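Local coordinates for MutT/nudix family protein (Enterococcus faecalis, PDB 2FML) that is of unknown function but, with a Nudix domain joined to an NrtR-like winged helix, probably acts as a Nudix-related transcriptional regulator, at residues 152-156 / 157-161; 99-103 / 104-108. All coordinates share one frame; numbering follows the deposited sequence.

Two short-range turns in one Nudix domain illustrate how a mixed sheet is given its connections. Interaction 2 (99-103 / 104-108) comes first along the chain and leads from helix 85-97, which holds most of the Nudix signature sequence, into strand 106-112. Interaction 1 (152-156 / 157-161) closes the hairpin of strands 143-154 and 157-162. Each is attached to the same beta sheet, yet their centres lie 25 Å apart and their nearest atoms about 15 Å, so neither touches the other. Their surroundings differ too: interaction 2 packs on the helix expected to line the Nudix active site, whereas interaction 1 faces helix 186-200 and reaches helix 217-228 of the winged-helix region.

Interaction 1: 152-156 / 157-161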
ATOM      1  N   GLU A 152     -21.697   7.978  -8.497  1.00 57.91           N
ATOM      2  CA  GLU A 152     -21.948   7.758  -9.916  1.00 58.22           C
ATOM      3  C   GLU A 152     -20.772   8.234 -10.778  1.00 58.46           C
ATOM      4  O   GLU A 152     -20.242   9.351 -10.575  1.00 58.34           O
ATOM      5  CB  GLU A 152     -23.240   8.476 -10.287  1.00 58.94           C
ATOM      6  CG  GLU A 152     -23.643   8.342 -11.683  1.00 63.79           C
ATOM      7  CD  GLU A 152     -25.113   8.056 -11.834  1.00 74.92           C
ATOM      8  OE1 GLU A 152     -25.939   8.781 -11.211  1.00 79.95           O
ATOM      9  OE2 GLU A 152     -25.457   7.109 -12.594  1.00 78.62           O
ATOM     10  N   ARG A 153     -20.359   7.390 -11.728  1.00 58.60           N
ATOM     11  CA  ARG A 153     -19.377   7.770 -12.749  1.00 58.55           C
ATOM     12  C   ARG A 153     -19.973   8.402 -14.033  1.00 59.63           C
ATOM     13  O   ARG A 153     -20.883   7.837 -14.676  1.00 58.98           O
ATOM     14  CB  ARG A 153     -18.502   6.598 -13.147  1.00 57.48           C
ATOM     15  CG  ARG A 153     -17.383   7.075 -14.060  1.00 55.91           C
ATOM     16  CD  ARG A 153     -16.492   5.942 -14.430  1.00 57.20           C
ATOM     17  NE  ARG A 153     -15.444   6.335 -15.367  1.00 58.15           N
ATOM     18  CZ  ARG A 153     -14.360   5.613 -15.638  1.00 57.43           C
ATOM     19  NH1 ARG A 153     -14.150   4.427 -15.074  1.00 56.80           N
ATOM     20  NH2 ARG A 153     -13.466   6.089 -16.479  1.00 59.64           N
ATOM     21  N   HIS A 154     -19.446   9.571 -14.389  1.00 60.35           N
ATOM     22  CA  HIS A 154     -19.794  10.248 -15.642  1.00 62.02           C
ATOM     23  C   HIS A 154     -18.498  10.570 -16.379  1.00 61.20           C
ATOM     24  O   HIS A 154     -17.905  11.620 -16.146  1.00 60.16           O
ATOM     25  CB  HIS A 154     -20.578  11.546 -15.361  1.00 63.03           C
ATOM     26  CG  HIS A 154     -21.900  11.318 -14.694  1.00 67.51           C
ATOM     27  ND1 HIS A 154     -22.104  11.555 -13.350  1.00 73.31           N
ATOM     28  CD2 HIS A 154     -23.076  10.841 -15.173  1.00 72.33           C
ATOM     29  CE1 HIS A 154     -23.357  11.265 -13.034  1.00 72.97           C
ATOM     30  NE2 HIS A 154     -23.963  10.810 -14.118  1.00 74.37           N
ATOM     31  N   GLY A 155     -18.073   9.661 -17.259  1.00 60.99           N
ATOM     32  CA  GLY A 155     -16.886   9.873 -18.061  1.00 60.50           C
ATOM     33  C   GLY A 155     -15.704   9.768 -17.142  1.00 60.78           C
ATOM     34  O   GLY A 155     -15.473   8.729 -16.550  1.00 61.26           O
ATOM     35  N   GLN A 156     -14.959  10.851 -16.983  1.00 60.95           N
ATOM     36  CA  GLN A 156     -13.737  10.789 -16.172  1.00 61.04           C
ATOM     37  C   GLN A 156     -13.931  11.384 -14.761  1.00 59.38           C
ATOM     38  O   GLN A 156     -12.973  11.645 -14.063  1.00 57.48           O
ATOM     39  CB  GLN A 156     -12.554  11.424 -16.920  1.00 60.89           C
ATOM     40  CG  GLN A 156     -12.350  10.872 -18.382  1.00 69.07           C
ATOM     41  CD  GLN A 156     -12.246   9.306 -18.487  1.00 73.82           C
ATOM     42  OE1 GLN A 156     -11.339   8.679 -17.909  1.00 77.86           O
ATOM     43  NE2 GLN A 156     -13.180   8.697 -19.233  1.00 75.68           N
ATOM     44  N   HIS A 157     -15.195  11.573 -14.378  1.00 59.32           N
ATOM     45  CA  HIS A 157     -15.600  12.178 -13.103  1.00 59.06           C
ATOM     46  C   HIS A 157     -16.513  11.240 -12.380  1.00 57.77           C
ATOM     47  O   HIS A 157     -17.199  10.453 -12.963  1.00 55.57           O
ATOM     48  CB  HIS A 157     -16.396  13.496 -13.290  1.00 59.58           C
ATOM     49  CG  HIS A 157     -15.633  14.553 -14.011  1.00 61.56           C
ATOM     50  ND1 HIS A 157     -16.171  15.288 -15.041  1.00 67.26           N
ATOM     51  CD2 HIS A 157     -14.352  14.955 -13.889  1.00 63.03           C
ATOM     52  CE1 HIS A 157     -15.250  16.111 -15.516  1.00 67.39           C
ATOM     53  NE2 HIS A 157     -14.135  15.922 -14.836  1.00 62.09           N
ATOM     54  N   ILE A 158     -16.524  11.407 -11.078  1.00 57.90           N
ATOM     55  CA  ILE A 158     -17.470  10.743 -10.200  1.00 57.00           C
ATOM     56  C   ILE A 158     -18.132  11.764  -9.335  1.00 57.39           C
ATOM     57  O   ILE A 158     -17.492  12.750  -8.918  1.00 59.27           O
ATOM     58  CB  ILE A 158     -16.783   9.644  -9.322  1.00 56.69           C
ATOM     59  CG1 ILE A 158     -15.590  10.175  -8.488  1.00 55.77           C
ATOM     60  CG2 ILE A 158     -16.348   8.511 -10.192  1.00 53.01           C
ATOM     61  CD1 ILE A 158     -15.006   9.060  -7.531  1.00 55.66           C
ATOM     62  N   THR A 159     -19.406  11.552  -9.063  1.00 56.58           N
ATOM     63  CA  THR A 159     -20.171  12.428  -8.176  1.00 56.13           C
ATOM     64  C   THR A 159     -20.681  11.575  -6.969  1.00 56.80           C
ATOM     65  O   THR A 159     -21.229  10.514  -7.149  1.00 56.77           O
ATOM     66  CB  THR A 159     -21.377  13.051  -8.962  1.00 55.23           C
ATOM     67  OG1 THR A 159     -20.842  13.809 -10.034  1.00 56.64           O
ATOM     68  CG2 THR A 159     -22.265  13.966  -8.101  1.00 54.21           C
ATOM     69  N   LEU A 160     -20.475  12.095  -5.773  1.00 57.22           N
ATOM     70  CA  LEU A 160     -21.000  11.615  -4.530  1.00 56.32           C
ATOM     71  C   LEU A 160     -22.098  12.566  -4.119  1.00 55.43           C
ATOM     72  O   LEU A 160     -21.863  13.773  -3.946  1.00 55.65           O
ATOM     73  CB  LEU A 160     -19.908  11.657  -3.460  1.00 56.25           C
ATOM     74  CG  LEU A 160     -18.406  11.457  -3.743  1.00 58.25           C
ATOM     75  CD1 LEU A 160     -17.677  11.340  -2.398  1.00 58.94           C
ATOM     76  CD2 LEU A 160     -18.099  10.248  -4.590  1.00 62.07           C
ATOM     77  N   SER A 161     -23.294  12.030  -3.951  1.00 53.93           N
ATOM     78  CA  SER A 161     -24.418  12.858  -3.612  1.00 54.35           C
ATOM     79  C   SER A 161     -25.273  12.326  -2.486  1.00 54.16           C
ATOM     80  O   SER A 161     -25.439  11.131  -2.343  1.00 55.55           O
ATOM     81  CB  SER A 161     -25.248  13.259  -4.851  1.00 54.47           C
ATOM     82  OG  SER A 161     -25.644  12.183  -5.675  1.00 53.62           O
TER
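The carbonyl oxygen of Glu152 is gripped by two neighbours on the returning strand. Thr159 N donates a hydrogen bond of 2.8 Å to Glu152 O, the donor nitrogen lying in the carbonyl plane. Ile158 CA adds a CA-H...O contact at 3.1 Å to Glu152 O. Glu152 N answers with a bond to Thr159 O. At the next hydrogen-bonded pair, His157 O likewise takes His154 N (2.8 Å), tilted from the carbonyl plane, and a looser CA-H...O contact from Arg153 CA. The bond that closes the turn, His157 N to His154 O, is longer at 3.2 Å, its donor standing above the carbonyl plane.

Arg153 and Ile158, a non-hydrogen-bonded pair, share one face, with Arg153 CB 4.1 Å from Ile158 CG2. The arginine chain runs extended from a CG set anti to the backbone N (chi1 -172°), which carries the guanidinium forward beside the turn: NE gives Gly155 O a nearly straight bond of 2.7 Å in the guanidinium plane, NH2 a weak second one, and NH1 bonds to Phe227 O in helix 217-228. Ile158 packs on Ile190 and Ile191 of helix 186-200. On the opposite face, the ring of His154 turns an edge to Thr159 OG1, which hydrogen-bonds to Thr168 OG1 on the adjoining strand 165-170.

Gly155 takes the positive phi of 71° required at the first corner. The whole is a beta hairpin with a two-residue loop, its type II' turn running from His154 to His157, here joining two antiparallel strands of the Nudix sheet.

Interaction 2: 99-103 / 104-108; sequences VVISQ and ENIEQ
Asn105 folds back over Ser102, and its side chain meets that residue from CB to tip. CB lies 3.6 Å from Ser102 O, the oxygen that also accepts a bond from Asn105 N, and CG passes 3.9 Å from Ser102 OG. At the end ND2 donates to Ser102 OG over 2.9 Å, the hydroxyl sitting 16° out of the amide plane and the N-H...O angle a moderate 148°. The torsions bring ND2 and OG together: Asn105 keeps CG beside its own backbone N (chi1 -67°), while Ser102 places OG between its N and carbonyl carbon. The ND2 bond probably limits rotation of the amide, while the backbone bond holds the turn.

The main-chain bond from Asn105 N to Ser102 O and the next one, from Ile106 N to Gln103 O, are both of the i+3 to i kind that define a 3-10 turn. In the Nudix fold this turn lies in the connection between helix 85-97 and strand 106-112; Val99, at its start, supplies the last hydrophobic position of the Nudix signature sequence.

Beyond the turn, Ile106 CG1 comes within 3.2 Å of Gln103 O, a tight approach. Its other branch, CG2, faces Ile101, whose CD1 lies 4.3 Å away in a light apolar touch. Ile106 also packs on Val89 and Leu90 of helix 85-97 and on Tyr128 of strand 123-131, while Ile101 rests on Ile132. At the exposed side of the turn the Glu104 chain kinks beyond CB: its CG stands 3.8 Å from Ser102 OG, and its OE2 approaches Gln103 CB at 3.6 Å.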
ATOM      1  N   VAL A  99     -20.603   0.451  12.012  1.00 57.82           N
ATOM      2  CA  VAL A  99     -20.463  -0.724  11.138  1.00 58.60           C
ATOM      3  C   VAL A  99     -19.354  -1.674  11.629  1.00 58.97           C
ATOM      4  O   VAL A  99     -18.218  -1.240  11.944  1.00 57.59           O
ATOM      5  CB  VAL A  99     -20.247  -0.291   9.697  1.00 58.62           C
ATOM      6  CG1 VAL A  99     -20.286  -1.504   8.756  1.00 60.43           C
ATOM      7  CG2 VAL A  99     -21.289   0.769   9.339  1.00 58.40           C
ATOM      8  N   VAL A 100     -19.726  -2.955  11.739  1.00 59.74           N
ATOM      9  CA  VAL A 100     -18.801  -4.025  12.062  1.00 61.66           C
ATOM     10  C   VAL A 100     -18.358  -4.750  10.762  1.00 63.02           C
ATOM     11  O   VAL A 100     -19.177  -5.390  10.100  1.00 64.08           O
ATOM     12  CB  VAL A 100     -19.430  -5.026  13.068  1.00 61.95           C
ATOM     13  CG1 VAL A 100     -18.410  -6.048  13.505  1.00 62.24           C
ATOM     14  CG2 VAL A 100     -20.006  -4.299  14.287  1.00 61.38           C
ATOM     15  N   ILE A 101     -17.076  -4.592  10.389  1.00 64.32           N
ATOM     16  CA  ILE A 101     -16.391  -5.368   9.337  1.00 65.46           C
ATOM     17  C   ILE A 101     -15.317  -6.235  10.005  1.00 65.40           C
ATOM     18  O   ILE A 101     -14.808  -5.850  11.052  1.00 66.45           O
ATOM     19  CB  ILE A 101     -15.698  -4.471   8.295  1.00 65.35           C
ATOM     20  CG1 ILE A 101     -15.286  -3.147   8.899  1.00 67.48           C
ATOM     21  CG2 ILE A 101     -16.638  -4.055   7.202  1.00 68.03           C
ATOM     22  CD1 ILE A 101     -15.269  -2.091   7.882  1.00 70.49           C
ATOM     23  N   SER A 102     -14.968  -7.377   9.409  1.00 65.41           N
ATOM     24  CA  SER A 102     -13.822  -8.196   9.862  1.00 65.94           C
ATOM     25  C   SER A 102     -12.568  -7.938   9.020  1.00 65.66           C
ATOM     26  O   SER A 102     -12.662  -7.410   7.905  1.00 64.41           O
ATOM     27  CB  SER A 102     -14.179  -9.689   9.845  1.00 66.86           C
ATOM     28  OG  SER A 102     -14.275 -10.133   8.502  1.00 69.61           O
ATOM     29  N   GLN A 103     -11.401  -8.294   9.563  1.00 66.41           N
ATOM     30  CA  GLN A 103     -10.103  -8.003   8.931  1.00 67.42           C
ATOM     31  C   GLN A 103      -9.965  -8.591   7.553  1.00 67.82           C
ATOM     32  O   GLN A 103      -9.383  -7.961   6.665  1.00 67.30           O
ATOM     33  CB  GLN A 103      -8.927  -8.521   9.774  1.00 68.89           C
ATOM     34  CG  GLN A 103      -7.557  -7.916   9.332  1.00 72.78           C
ATOM     35  CD  GLN A 103      -6.586  -7.613  10.520  1.00 78.21           C
ATOM     36  OE1 GLN A 103      -6.975  -7.021  11.555  1.00 77.02           O
ATOM     37  NE2 GLN A 103      -5.308  -8.001  10.343  1.00 77.78           N
ATOM     38  N   GLU A 104     -10.494  -9.812   7.401  1.00 67.93           N
ATOM     39  CA  GLU A 104     -10.372 -10.606   6.211  1.00 68.57           C
ATOM     40  C   GLU A 104     -11.086  -9.891   5.080  1.00 68.24           C
ATOM     41  O   GLU A 104     -10.799 -10.165   3.920  1.00 68.70           O
ATOM     42  CB  GLU A 104     -10.970 -12.011   6.418  1.00 69.41           C
ATOM     43  CG  GLU A 104     -11.296 -12.414   7.872  1.00 73.58           C
ATOM     44  CD  GLU A 104     -10.081 -12.934   8.691  1.00 80.92           C
ATOM     45  OE1 GLU A 104      -9.980 -14.185   8.919  1.00 83.96           O
ATOM     46  OE2 GLU A 104      -9.246 -12.096   9.138  1.00 83.44           O
ATOM     47  N   ASN A 105     -11.987  -8.963   5.420  1.00 67.73           N
ATOM     48  CA  ASN A 105     -12.792  -8.203   4.430  1.00 67.13           C
ATOM     49  C   ASN A 105     -12.392  -6.740   4.098  1.00 65.90           C
ATOM     50  O   ASN A 105     -13.074  -6.010   3.347  1.00 66.17           O
ATOM     51  CB  ASN A 105     -14.253  -8.306   4.806  1.00 68.32           C
ATOM     52  CG  ASN A 105     -14.775  -9.727   4.654  1.00 70.10           C
ATOM     53  OD1 ASN A 105     -15.261 -10.097   3.590  1.00 72.73           O
ATOM     54  ND2 ASN A 105     -14.605 -10.545   5.685  1.00 73.17           N
ATOM     55  N   ILE A 106     -11.252  -6.330   4.629  1.00 63.68           N
ATOM     56  CA  ILE A 106     -10.705  -5.043   4.290  1.00 61.81           C
ATOM     57  C   ILE A 106      -9.421  -5.250   3.482  1.00 61.57           C
ATOM     58  O   ILE A 106      -8.764  -6.276   3.629  1.00 60.82           O
ATOM     59  CB  ILE A 106     -10.483  -4.144   5.535  1.00 61.26           C
ATOM     60  CG1 ILE A 106      -9.410  -4.750   6.468  1.00 60.63           C
ATOM     61  CG2 ILE A 106     -11.804  -3.937   6.209  1.00 60.44           C
ATOM     62  CD1 ILE A 106      -8.916  -3.802   7.650  1.00 59.76           C
ATOM     63  N   GLU A 107      -9.086  -4.280   2.633  1.00 59.40           N
ATOM     64  CA  GLU A 107      -7.772  -4.276   2.056  1.00 60.59           C
ATOM     65  C   GLU A 107      -7.101  -2.918   2.274  1.00 58.02           C
ATOM     66  O   GLU A 107      -7.734  -1.884   2.146  1.00 57.53           O
ATOM     67  CB  GLU A 107      -7.811  -4.656   0.540  1.00 59.58           C
ATOM     68  CG  GLU A 107      -8.430  -3.562  -0.408  1.00 64.98           C
ATOM     69  CD  GLU A 107      -8.698  -4.096  -1.867  1.00 65.95           C
ATOM     70  OE1 GLU A 107      -9.671  -4.891  -2.040  1.00 69.26           O
ATOM     71  OE2 GLU A 107      -7.930  -3.725  -2.810  1.00 68.55           O
ATOM     72  N   GLN A 108      -5.805  -2.937   2.534  1.00 56.29           N
ATOM     73  CA  GLN A 108      -5.077  -1.685   2.624  1.00 56.61           C
ATOM     74  C   GLN A 108      -5.036  -1.012   1.247  1.00 57.17           C
ATOM     75  O   GLN A 108      -4.839  -1.676   0.237  1.00 57.69           O
ATOM     76  CB  GLN A 108      -3.691  -1.910   3.196  1.00 56.10           C
ATOM     77  CG  GLN A 108      -3.195  -0.753   3.913  1.00 53.00           C
ATOM     78  CD  GLN A 108      -1.856  -1.027   4.495  1.00 53.02           C
ATOM     79  OE1 GLN A 108      -1.710  -1.477   5.663  1.00 56.45           O
ATOM     80  NE2 GLN A 108      -0.848  -0.690   3.734  1.00 46.27           N
TER